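Local coordinates for protein eukaryotic translation initiation factor 4 gamma 5 (Trypanosoma cruzi, PDB 6OZU) that probably serves as a scaffold in translation initiation, its helical MIF4G domain offering a surface for partner initiation factors, at residues Gly146-Arg149 and Glu150-Leu154. Numbering follows the deposited sequence.
Sequences GLVR and EKVVL
The carbonyl oxygen of R149 is gripped by two successive amides of the first turn of helix 150-162. V152 N lies 3.0 Å from R149 O, and its N-H is bent, at 139°. The donor stands above the carbonyl plane, 57° out of it, and so is not on a lone pair. V153 N makes a straighter but weak bond, at 3.5 Å from the same R149 O. Sharing one acceptor between the i+3 and i+4 amides fits R149 at the N-cap position; the regular spacing takes over with L154 N to E150 O at 3.0 Å.

Beside the bonded turn, V148 supplies the apolar half of the contact, and its two methyls divide the work. V148 CG2, anti to the backbone N, sits 3.6 Å from both V152 CB and V152 CG1. The other branch, V148 CG1, is held between the backbone N and the carbonyl carbon (chi1 73°) and reaches V153 CG2 at 3.9 Å. V148 and V153 are buried; both also touch F143 of helix 118-144, while V148 meets C95 and V152 meets F99 of helix 82-112.

R149 and K151, both exposed, cross at a slant, meeting at R149 CB and K151 CG, 3.9 Å apart. Their like charges are not in contact, R149 NE and K151 NZ lying 6.0 Å apart, which probably limits their repulsion.

Just upstream, G146, with its positive phi, is the C-prime residue of a Schellman motif ending helix 118-144. Helix stop, short linker and a helix start with R149 at the N-cap position thus form the short connection between helix 118-144 and helix 150-162 in the all-helical, HEAT-like MIF4G fold.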
# COMPACT_ATOMS: atom_id res chain seq x y z
N GLY A 146 6.96 0.24 -6.62
CA GLY A 146 6.83 -0.96 -7.45
C GLY A 146 6.91 -2.29 -6.73
O GLY A 146 7.26 -3.31 -7.34
N LEU A 147 6.56 -2.30 -5.43
CA LEU A 147 6.62 -3.48 -4.56
C LEU A 147 5.32 -4.29 -4.45
O LEU A 147 5.33 -5.33 -3.80
CB LEU A 147 7.11 -3.07 -3.14
CG LEU A 147 8.52 -2.57 -3.05
CD1 LEU A 147 8.81 -2.06 -1.66
CD2 LEU A 147 9.52 -3.65 -3.47
N VAL A 148 4.22 -3.82 -5.02
CA VAL A 148 2.93 -4.50 -4.99
C VAL A 148 2.38 -4.54 -6.41
O VAL A 148 2.55 -3.58 -7.18
CB VAL A 148 1.93 -3.90 -3.95
CG1 VAL A 148 1.37 -2.55 -4.38
CG2 VAL A 148 0.81 -4.87 -3.65
N ARG A 149 1.72 -5.66 -6.74
CA ARG A 149 1.14 -5.90 -8.06
C ARG A 149 -0.05 -4.96 -8.28
O ARG A 149 -0.82 -4.73 -7.36
CB ARG A 149 0.67 -7.36 -8.19
CG ARG A 149 1.73 -8.44 -7.93
CD ARG A 149 1.09 -9.75 -7.50
NE ARG A 149 1.83 -10.89 -8.04
CZ ARG A 149 1.50 -12.16 -7.85
NH1 ARG A 149 0.44 -12.48 -7.12
NH2 ARG A 149 2.24 -13.13 -8.38
N GLU A 150 -0.21 -4.48 -9.52
CA GLU A 150 -1.33 -3.62 -9.96
C GLU A 150 -2.67 -4.29 -9.57
O GLU A 150 -3.59 -3.61 -9.14
CB GLU A 150 -1.23 -3.42 -11.48
CG GLU A 150 -1.67 -2.06 -12.01
CD GLU A 150 -1.72 -1.91 -13.52
OE1 GLU A 150 -0.64 -1.82 -14.14
OE2 GLU A 150 -2.84 -1.85 -14.08
N LYS A 151 -2.73 -5.64 -9.67
CA LYS A 151 -3.88 -6.51 -9.34
C LYS A 151 -4.30 -6.44 -7.87
O LYS A 151 -5.48 -6.60 -7.57
CB LYS A 151 -3.64 -7.99 -9.72
CG LYS A 151 -2.36 -8.34 -10.50
CD LYS A 151 -2.02 -9.81 -10.28
CE LYS A 151 -1.24 -10.47 -11.39
NZ LYS A 151 -2.11 -10.84 -12.54
N VAL A 152 -3.34 -6.25 -6.95
CA VAL A 152 -3.60 -6.12 -5.50
C VAL A 152 -4.31 -4.79 -5.23
O VAL A 152 -5.31 -4.75 -4.52
CB VAL A 152 -2.32 -6.28 -4.64
CG1 VAL A 152 -2.58 -6.03 -3.15
CG2 VAL A 152 -1.70 -7.67 -4.85
N VAL A 153 -3.79 -3.72 -5.85
CA VAL A 153 -4.32 -2.36 -5.78
C VAL A 153 -5.77 -2.36 -6.28
O VAL A 153 -6.65 -1.86 -5.58
CB VAL A 153 -3.41 -1.36 -6.54
CG1 VAL A 153 -3.86 0.10 -6.31
CG2 VAL A 153 -1.95 -1.54 -6.11
N LEU A 154 -6.02 -2.98 -7.44
CA LEU A 154 -7.34 -3.12 -8.05
C LEU A 154 -8.33 -3.84 -7.13
O LEU A 154 -9.45 -3.34 -6.97
CB LEU A 154 -7.23 -3.84 -9.39
CG LEU A 154 -8.53 -4.14 -10.14
CD1 LEU A 154 -9.21 -2.87 -10.64
CD2 LEU A 154 -8.31 -5.14 -11.24